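Local coordinates for glycerol dehydratase (Clostridium butyricum, PDB 1R8W), which probably acts as a lyase of the glycyl-radical enzyme family, removing water from glycerol, at residues A[182-187]-A[528-533]; A[163-168]-A[520-525]; A[452-457]-A[650-655]; A[583-588]-A[659-664]. All coordinates share one frame; numbering follows the deposited sequence.

Contact 1: A[182-187]-A[528-533]; sequences NEAKEQ and NCIGKG
The flat group that meets the short helix 529-532 is the carboxamide of Gln-187. Gly-531 CA lies over one face of it, 4.1 Å from CD. Gly-531 O also lies over this face, 3.7 Å from OE1, and the two segments share no hydrogen bond. The carboxylate of Glu-183 is the second flat group. Its OE2 comes within 4.2 Å of Ile-530 CB and so borders an apolar side chain. The other oxygen, OE1, forms a salt bridge with Lys-171, so the charge of Glu-183 is met within its own helix.

Ile-530 has the largest share of the contact. Its CG2 branch points at helix 169-191 and touches Gln-187 CG at 3.7 Å and Ala-184 CA at 3.9 Å. This branch is anti to the backbone N of Ile-530, which turns the methyl toward Ala-184 and Gln-187. Ala-184 CB follows at 4.4 Å from the same CG2. The methyl comes close to the helix backbone at Ala-184. Gln-187 is bent at chi2 (-59°), and its CG packs 3.6 Å from Ile-530 O. Its aliphatic part therefore faces the isoleucine, while its amide passes on to Gly-531.

The short helix ends at Gly-533, whose positive phi makes it the C-prime residue of a Schellman motif. Helix 197-230 completes the apolar cluster. Ile-530 touches its Leu-205 and Val-208, and Ala-184 touches its Ile-209. Helix 529-532 thus packs against both long helices, 169-191 and 197-230.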
# COMPACT_ATOMS: atom_id res chain seq x y z
N ASN A 182 -5.12 25.36 7.97
CA ASN A 182 -4.66 26.32 6.97
C ASN A 182 -3.28 25.94 6.46
O ASN A 182 -2.97 26.14 5.29
CB ASN A 182 -4.64 27.74 7.54
CG ASN A 182 -6.04 28.26 7.87
OD1 ASN A 182 -7.00 27.98 7.16
ND2 ASN A 182 -6.14 29.03 8.95
N GLU A 183 -2.46 25.37 7.33
CA GLU A 183 -1.12 24.96 6.93
C GLU A 183 -1.23 23.82 5.92
O GLU A 183 -0.46 23.75 4.97
CB GLU A 183 -0.33 24.49 8.15
CG GLU A 183 1.15 24.30 7.87
CD GLU A 183 1.94 24.02 9.12
OE1 GLU A 183 1.69 24.69 10.15
OE2 GLU A 183 2.82 23.14 9.09
N ALA A 184 -2.19 22.93 6.13
CA ALA A 184 -2.40 21.80 5.23
C ALA A 184 -2.96 22.31 3.90
O ALA A 184 -2.58 21.81 2.83
CB ALA A 184 -3.36 20.79 5.85
N LYS A 185 -3.85 23.29 3.96
CA LYS A 185 -4.43 23.85 2.74
C LYS A 185 -3.37 24.56 1.92
O LYS A 185 -3.38 24.49 0.69
CB LYS A 185 -5.58 24.81 3.07
CG LYS A 185 -6.84 24.09 3.48
CD LYS A 185 -8.01 25.03 3.71
CE LYS A 185 -9.27 24.22 4.02
NZ LYS A 185 -10.47 25.07 4.27
N GLU A 186 -2.46 25.25 2.59
CA GLU A 186 -1.39 25.95 1.89
C GLU A 186 -0.48 24.96 1.19
O GLU A 186 -0.04 25.22 0.07
CB GLU A 186 -0.57 26.78 2.86
CG GLU A 186 -1.13 28.16 3.08
CD GLU A 186 -0.41 28.89 4.19
OE1 GLU A 186 0.84 28.85 4.21
OE2 GLU A 186 -1.10 29.50 5.05
N GLN A 187 -0.21 23.83 1.84
CA GLN A 187 0.65 22.80 1.26
C GLN A 187 -0.02 22.21 0.04
O GLN A 187 0.63 21.94 -0.96
CB GLN A 187 0.90 21.69 2.27
CG GLN A 187 2.10 21.92 3.17
CD GLN A 187 3.38 22.07 2.38
OE1 GLN A 187 3.68 21.27 1.49
NE2 GLN A 187 4.15 23.11 2.69
N ASN A 528 7.45 17.76 9.72
CA ASN A 528 7.73 17.26 8.39
C ASN A 528 6.57 16.51 7.76
O ASN A 528 6.51 16.38 6.54
CB ASN A 528 9.01 16.43 8.41
CG ASN A 528 10.25 17.30 8.54
OD1 ASN A 528 10.19 18.41 9.09
ND2 ASN A 528 11.38 16.81 8.04
N CYS A 529 5.62 16.05 8.58
CA CYS A 529 4.48 15.32 8.03
C CYS A 529 3.65 16.15 7.05
O CYS A 529 3.42 15.71 5.91
CB CYS A 529 3.60 14.79 9.16
SG CYS A 529 4.30 13.36 10.02
N ILE A 530 3.19 17.33 7.46
CA ILE A 530 2.39 18.17 6.57
C ILE A 530 3.28 18.60 5.40
O ILE A 530 2.85 18.59 4.25
CB ILE A 530 1.88 19.45 7.26
CG1 ILE A 530 1.05 19.10 8.50
CG2 ILE A 530 1.03 20.25 6.29
CD1 ILE A 530 -0.27 18.46 8.20
N GLY A 531 4.52 18.96 5.71
CA GLY A 531 5.45 19.40 4.69
C GLY A 531 5.85 18.35 3.67
O GLY A 531 6.11 18.68 2.52
N LYS A 532 5.92 17.09 4.10
CA LYS A 532 6.29 16.01 3.19
C LYS A 532 5.07 15.31 2.63
O LYS A 532 5.18 14.54 1.68
CB LYS A 532 7.16 14.98 3.90
CG LYS A 532 8.53 15.46 4.35
CD LYS A 532 9.28 14.31 5.03
CE LYS A 532 10.53 14.77 5.78
NZ LYS A 532 11.06 13.68 6.66
N GLY A 533 3.90 15.56 3.22
CA GLY A 533 2.68 14.92 2.76
C GLY A 533 2.68 13.44 3.07
O GLY A 533 2.10 12.64 2.34

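Contact 2: A[163-168]-A[520-525]; sequences GHVSVD and PFLSSM
Val-167 meets both Leu-522 and Met-525 in the apolar part of this contact. Val-167 CG2 meets Leu-522 CD1 at 3.6 Å. The other branch of the valine, CG1, lies against Met-525, 3.6 Å from its CB and 3.7 Å from its SD. Val-165 adds its CG1, 4.1 Å from Leu-522 CD1, as the two side chains pass in opposite directions. Leu-522 CD1 is thus shared by two valines of the same extended loop. Met-525 bends at chi3 (-78°), which carries its CE over one face of the Phe-521 ring, offset toward the rim.

The polar part is small. Asp-168 N donates to Met-525 O at 3.0 Å, with an N-H...O angle of 152°. This bond joins the end of the loop to Met-525. Within segment 520-525, Ser-524 OG donates to Phe-521 O at 2.6 Å. At the other end of helix 520-523, the carboxylate of Glu-277 accepts from Phe-521 N and Leu-522 N.

Helix 260-277 covers the cluster, with Ile-274 on Val-167 and Ile-270 on Met-525. The loop ends in a typical helix N-cap. Asp-168 OD1 accepts from Lys-171 N and opens helix 169-191, while the same residue's backbone N is tied to the 520-525 turn.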
# COMPACT_ATOMS: atom_id res chain seq x y z
N GLY A 163 1.89 5.05 19.63
CA GLY A 163 2.04 6.10 20.62
C GLY A 163 3.50 6.42 20.85
O GLY A 163 4.24 6.60 19.89
N HIS A 164 3.92 6.48 22.11
CA HIS A 164 5.31 6.78 22.46
C HIS A 164 5.78 7.99 21.68
O HIS A 164 6.75 7.93 20.93
CB HIS A 164 6.19 5.56 22.17
CG HIS A 164 5.93 4.41 23.08
ND1 HIS A 164 4.71 3.76 23.13
CD2 HIS A 164 6.69 3.83 24.04
CE1 HIS A 164 4.74 2.84 24.08
NE2 HIS A 164 5.93 2.87 24.65
N VAL A 165 5.08 9.10 21.87
CA VAL A 165 5.38 10.33 21.17
C VAL A 165 4.97 11.54 21.98
O VAL A 165 4.07 11.48 22.82
CB VAL A 165 4.62 10.38 19.81
CG1 VAL A 165 3.15 10.13 20.04
CG2 VAL A 165 4.81 11.73 19.15
N SER A 166 5.67 12.64 21.74
CA SER A 166 5.37 13.89 22.38
C SER A 166 5.12 14.82 21.20
O SER A 166 6.05 15.22 20.49
CB SER A 166 6.53 14.39 23.24
OG SER A 166 6.17 15.58 23.90
N VAL A 167 3.85 15.10 20.98
CA VAL A 167 3.37 15.95 19.90
C VAL A 167 3.84 17.39 20.10
O VAL A 167 4.31 17.75 21.18
CB VAL A 167 1.82 15.84 19.86
CG1 VAL A 167 1.17 17.21 19.75
CG2 VAL A 167 1.41 14.92 18.73
N ASP A 168 3.73 18.21 19.06
CA ASP A 168 4.14 19.60 19.19
C ASP A 168 2.99 20.41 19.80
O ASP A 168 2.37 21.24 19.12
CB ASP A 168 4.49 20.19 17.83
CG ASP A 168 5.22 21.53 17.95
OD1 ASP A 168 5.08 22.19 19.00
OD2 ASP A 168 5.92 21.91 16.99
N PRO A 520 -3.82 10.19 10.56
CA PRO A 520 -3.91 11.55 10.03
C PRO A 520 -3.83 12.64 11.10
O PRO A 520 -3.15 13.65 10.92
CB PRO A 520 -5.28 11.57 9.35
CG PRO A 520 -5.65 10.13 9.19
CD PRO A 520 -5.10 9.49 10.42
N PHE A 521 -4.52 12.43 12.22
CA PHE A 521 -4.54 13.43 13.27
C PHE A 521 -3.22 13.58 14.01
O PHE A 521 -2.71 14.69 14.14
CB PHE A 521 -5.67 13.13 14.27
CG PHE A 521 -5.77 14.14 15.39
CD1 PHE A 521 -5.49 13.78 16.70
CD2 PHE A 521 -6.09 15.47 15.12
CE1 PHE A 521 -5.53 14.73 17.74
CE2 PHE A 521 -6.13 16.43 16.14
CZ PHE A 521 -5.85 16.05 17.46
N LEU A 522 -2.67 12.47 14.48
CA LEU A 522 -1.41 12.53 15.20
C LEU A 522 -0.30 13.11 14.32
O LEU A 522 0.47 13.98 14.75
CB LEU A 522 -1.00 11.13 15.67
CG LEU A 522 0.27 11.07 16.52
CD1 LEU A 522 0.01 11.72 17.86
CD2 LEU A 522 0.70 9.63 16.71
N SER A 523 -0.23 12.64 13.08
CA SER A 523 0.79 13.08 12.14
C SER A 523 0.81 14.58 11.91
O SER A 523 1.87 15.17 11.67
CB SER A 523 0.62 12.38 10.80
OG SER A 523 0.80 10.98 10.95
N SER A 524 -0.37 15.20 11.98
CA SER A 524 -0.50 16.63 11.74
C SER A 524 0.25 17.50 12.75
O SER A 524 0.52 18.66 12.48
CB SER A 524 -1.99 17.03 11.72
OG SER A 524 -2.56 16.99 13.02
N MET A 525 0.59 16.93 13.90
CA MET A 525 1.29 17.69 14.93
C MET A 525 2.77 17.34 15.11
O MET A 525 3.39 17.75 16.09
CB MET A 525 0.54 17.54 16.25
CG MET A 525 -0.90 18.05 16.16
SD MET A 525 -1.87 17.73 17.63
CE MET A 525 -2.25 16.01 17.41

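Contact 3: A[452-457]-A[650-655]; sequences NLARIV and SLTGAT
Asn-452 reaches across to Thr-652 with the ND2 end of its side chain. CB points toward the loop 650-655, and CG stands anti to the backbone N (chi1 -169°), 4.0 Å from Thr-652 OG1. At the tip the two amide atoms part company. ND2 donates to Thr-652 OG1 at 3.2 Å, with an N-H...O angle of 144° and the hydroxyl tilted 25° from the amide plane. OD1 turns back to its own helix and accepts from Arg-455 N at 3.0 Å. That donor sits above the carbonyl plane, not on a lone pair. Asn-452 is therefore the N-cap of helix 453-461 and a link to the loop at once.

Thr-652 presents two branches. OG1 also bonds to Phe-648 O, so it takes the amide hydrogen from one side chain and gives its own to a backbone carbonyl. CG2 is turned to the helix and lies 4.1 Å from Ala-454 CB. Thr-655 CG2 approaches Ala-454 O more loosely. Arg-455 bends at chi2 and passes its NE 3.6 Å from Leu-651 O, obliquely and without a bond. Its NH2 goes on to a salt bridge with Asp-466. Gly-653 N is held by Glu-458 OE2, one turn further along the helix.

The crossing chemistry is thus mainly neutral. Both ends of a buried amide are used, which fixes its rotation. The hydroxyl it meets is satisfied as donor and acceptor. The arginine charge is met chiefly by Asp-466, with a long, weak ion pair to Glu-458.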
# COMPACT_ATOMS: atom_id res chain seq x y z
N ASN A 452 14.85 -10.72 26.48
CA ASN A 452 15.32 -11.37 27.71
C ASN A 452 16.79 -11.77 27.59
O ASN A 452 17.12 -12.78 26.97
CB ASN A 452 14.46 -12.60 28.00
CG ASN A 452 14.72 -13.17 29.38
OD1 ASN A 452 15.86 -13.16 29.87
ND2 ASN A 452 13.67 -13.68 30.02
N LEU A 453 17.67 -10.98 28.19
CA LEU A 453 19.10 -11.23 28.14
C LEU A 453 19.53 -12.50 28.89
O LEU A 453 20.41 -13.23 28.44
CB LEU A 453 19.86 -10.02 28.69
CG LEU A 453 19.66 -8.68 27.97
CD1 LEU A 453 20.24 -7.56 28.82
CD2 LEU A 453 20.31 -8.72 26.59
N ALA A 454 18.91 -12.76 30.04
CA ALA A 454 19.24 -13.94 30.84
C ALA A 454 18.97 -15.21 30.05
O ALA A 454 19.68 -16.21 30.18
CB ALA A 454 18.42 -13.94 32.12
N ARG A 455 17.95 -15.15 29.21
CA ARG A 455 17.55 -16.27 28.37
C ARG A 455 18.66 -16.67 27.40
O ARG A 455 18.79 -17.84 27.03
CB ARG A 455 16.29 -15.89 27.61
CG ARG A 455 15.46 -17.04 27.14
CD ARG A 455 14.66 -17.66 28.27
NE ARG A 455 13.75 -18.66 27.72
CZ ARG A 455 14.15 -19.80 27.17
NH1 ARG A 455 15.43 -20.11 27.11
NH2 ARG A 455 13.25 -20.63 26.64
N ILE A 456 19.47 -15.70 26.97
CA ILE A 456 20.56 -15.97 26.04
C ILE A 456 21.67 -16.74 26.74
O ILE A 456 22.32 -17.60 26.15
CB ILE A 456 21.13 -14.66 25.44
CG1 ILE A 456 20.05 -13.98 24.60
CG2 ILE A 456 22.34 -14.95 24.57
CD1 ILE A 456 19.47 -14.86 23.51
N VAL A 457 21.89 -16.41 28.01
CA VAL A 457 22.90 -17.08 28.81
C VAL A 457 22.49 -18.54 28.91
O VAL A 457 23.31 -19.45 28.82
CB VAL A 457 22.98 -16.47 30.23
CG1 VAL A 457 23.88 -17.31 31.11
CG2 VAL A 457 23.50 -15.04 30.15
N SER A 650 9.88 -15.70 35.32
CA SER A 650 9.14 -16.95 35.43
C SER A 650 9.34 -17.87 34.23
O SER A 650 9.01 -19.06 34.30
CB SER A 650 7.65 -16.67 35.62
OG SER A 650 7.09 -16.10 34.45
N LEU A 651 9.90 -17.34 33.15
CA LEU A 651 10.13 -18.13 31.95
C LEU A 651 11.60 -18.49 31.76
O LEU A 651 11.98 -19.11 30.77
CB LEU A 651 9.65 -17.37 30.71
CG LEU A 651 8.15 -17.08 30.60
CD1 LEU A 651 7.87 -16.22 29.37
CD2 LEU A 651 7.39 -18.39 30.54
N THR A 652 12.44 -18.11 32.72
CA THR A 652 13.87 -18.38 32.63
C THR A 652 14.34 -19.41 33.67
O THR A 652 14.02 -19.30 34.85
CB THR A 652 14.67 -17.09 32.82
OG1 THR A 652 14.05 -16.04 32.08
CG2 THR A 652 16.10 -17.28 32.35
N GLY A 653 15.10 -20.40 33.22
CA GLY A 653 15.60 -21.40 34.14
C GLY A 653 16.61 -20.83 35.13
O GLY A 653 16.82 -19.62 35.18
N ALA A 654 17.22 -21.70 35.93
CA ALA A 654 18.21 -21.26 36.90
C ALA A 654 19.39 -20.70 36.13
O ALA A 654 19.73 -21.20 35.06
CB ALA A 654 18.66 -22.43 37.77
N THR A 655 20.01 -19.65 36.67
CA THR A 655 21.14 -19.03 36.01
C THR A 655 22.43 -19.10 36.84
O THR A 655 22.39 -19.22 38.07
CB THR A 655 20.80 -17.56 35.65
OG1 THR A 655 19.98 -16.99 36.68
CG2 THR A 655 20.05 -17.50 34.33

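Contact 4: A[583-588]-A[659-664]; sequences NNDFKN and RKSGQP
Ser-661 N donates to Asp-585 OD1 at 2.7 Å, and the bond is nearly straight at 166°. The amide arrives on the syn side of the carboxylate, 28° out of its plane. The other oxygen, OD2, has two partners. Lys-660 NZ forms a salt bridge with it at 3.4 Å, and a water donates to it at 3.1 Å. The same water donates to Ser-661 O, so the carboxylate reaches Ser-661 N directly and Ser-661 O through water. Lys-660 is bent at chi3 (65°), which curls its end over Asp-585. The two side chains cross at about a right angle.

Phe-586 packs beside this site. Arg-659 O lies at the edge of its ring, in plane, 3.7 Å from CE1. Arg-659 itself turns away, and its NE and NH2 both bond Gln-663 O, in the last residue of the type II turn from Lys-660.

The contact lies at the surface, between two loops. Asp-585 ends helix 575-583 as the C-prime residue of a Schellman motif and starts the inner part of a type I' turn. Phe-586 and Lys-660 both touch Gln-593 of the next helix, 590-597, and Phe-586 also meets its Leu-596.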
# COMPACT_ATOMS: atom_id res chain seq x y z
N ASN A 583 20.29 -27.10 34.88
CA ASN A 583 19.10 -27.72 34.32
C ASN A 583 18.28 -28.40 35.40
O ASN A 583 17.08 -28.63 35.24
CB ASN A 583 19.47 -28.74 33.23
CG ASN A 583 20.16 -28.08 32.04
OD1 ASN A 583 19.79 -26.99 31.60
ND2 ASN A 583 21.18 -28.76 31.50
N ASN A 584 18.93 -28.72 36.52
CA ASN A 584 18.26 -29.38 37.64
C ASN A 584 17.84 -28.39 38.71
O ASN A 584 17.42 -28.79 39.80
CB ASN A 584 19.17 -30.44 38.25
CG ASN A 584 19.13 -31.76 37.50
OD1 ASN A 584 19.42 -31.82 36.31
ND2 ASN A 584 18.76 -32.82 38.21
N ASP A 585 17.96 -27.10 38.41
CA ASP A 585 17.59 -26.04 39.34
C ASP A 585 18.24 -26.20 40.72
O ASP A 585 17.60 -26.00 41.75
CB ASP A 585 16.07 -25.97 39.47
CG ASP A 585 15.59 -24.69 40.13
OD1 ASP A 585 16.12 -23.61 39.81
OD2 ASP A 585 14.67 -24.76 40.97
N PHE A 586 19.53 -26.56 40.72
CA PHE A 586 20.31 -26.72 41.94
C PHE A 586 19.84 -27.81 42.90
O PHE A 586 20.19 -27.78 44.08
CB PHE A 586 20.39 -25.40 42.71
CG PHE A 586 21.00 -24.28 41.92
CD1 PHE A 586 20.24 -23.17 41.56
CD2 PHE A 586 22.34 -24.34 41.53
CE1 PHE A 586 20.80 -22.14 40.81
CE2 PHE A 586 22.90 -23.32 40.78
CZ PHE A 586 22.13 -22.22 40.42
N LYS A 587 19.05 -28.76 42.42
CA LYS A 587 18.57 -29.83 43.29
C LYS A 587 19.68 -30.79 43.66
O LYS A 587 20.38 -31.33 42.80
CB LYS A 587 17.41 -30.57 42.62
CG LYS A 587 16.19 -29.68 42.43
CD LYS A 587 15.00 -30.45 41.88
CE LYS A 587 13.77 -29.55 41.78
NZ LYS A 587 12.56 -30.31 41.36
N ASN A 588 19.84 -31.00 44.97
CA ASN A 588 20.88 -31.87 45.49
C ASN A 588 22.26 -31.39 45.07
O ASN A 588 23.11 -32.17 44.64
CB ASN A 588 20.65 -33.32 45.03
CG ASN A 588 19.35 -33.90 45.56
OD1 ASN A 588 19.04 -33.77 46.74
ND2 ASN A 588 18.60 -34.57 44.69
N ARG A 659 20.73 -17.54 40.81
CA ARG A 659 19.29 -17.33 40.76
C ARG A 659 18.56 -18.62 40.40
O ARG A 659 18.91 -19.29 39.42
CB ARG A 659 18.95 -16.25 39.73
CG ARG A 659 17.47 -15.92 39.66
CD ARG A 659 17.17 -14.94 38.53
NE ARG A 659 16.01 -15.39 37.78
CZ ARG A 659 16.00 -16.46 36.99
NH1 ARG A 659 17.10 -17.19 36.84
NH2 ARG A 659 14.88 -16.82 36.39
N LYS A 660 17.55 -18.98 41.19
CA LYS A 660 16.80 -20.20 40.92
C LYS A 660 15.79 -20.00 39.79
O LYS A 660 15.35 -18.88 39.51
CB LYS A 660 16.06 -20.69 42.17
CG LYS A 660 16.99 -21.11 43.30
CD LYS A 660 16.34 -22.16 44.19
CE LYS A 660 16.09 -23.45 43.42
NZ LYS A 660 15.39 -24.48 44.25
N SER A 661 15.42 -21.11 39.14
CA SER A 661 14.47 -21.09 38.04
C SER A 661 13.15 -20.42 38.42
O SER A 661 12.62 -20.63 39.51
CB SER A 661 14.20 -22.53 37.59
OG SER A 661 13.13 -22.58 36.66
N GLY A 662 12.63 -19.59 37.51
CA GLY A 662 11.36 -18.92 37.75
C GLY A 662 11.37 -17.63 38.55
O GLY A 662 10.34 -16.96 38.64
N GLN A 663 12.51 -17.26 39.13
CA GLN A 663 12.61 -16.04 39.92
C GLN A 663 12.74 -14.81 39.02
O GLN A 663 13.24 -14.89 37.91
CB GLN A 663 13.80 -16.11 40.87
CG GLN A 663 13.68 -17.20 41.92
CD GLN A 663 12.38 -17.11 42.71
OE1 GLN A 663 12.10 -16.09 43.36
NE2 GLN A 663 11.57 -18.16 42.64
N PRO A 664 12.28 -13.65 39.51
CA PRO A 664 12.37 -12.42 38.72
C PRO A 664 13.80 -12.08 38.29
O PRO A 664 14.77 -12.52 38.91
CB PRO A 664 11.81 -11.36 39.67
CG PRO A 664 10.85 -12.13 40.51
CD PRO A 664 11.61 -13.39 40.80
O HOH W 1 12.87 -22.40 41.80

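Overall arrangement
Contact 2 is buried and nearest the centre of the chain. Contact 3 is also buried, contact 1 partly so, and contact 4 is at the surface. Contact 2 uses the loop that leads into helix 169-191, contact 1 the helix itself; their partners are the consecutive short helices 520-523 and 529-532. They touch through Cys-529 and Ser-523. Both are mostly apolar. Contacts 3 and 4, on the opposite side of the chain's centre, share the loop after helix 644-650. Thr-652 O probably bonds to Gly-662 N, and Gly-653 O to Arg-659 NH1. Contact 3 relies on neutral polar groups, contact 4 on charge and water. The centres of contacts 1 and 4 are 58 Å apart.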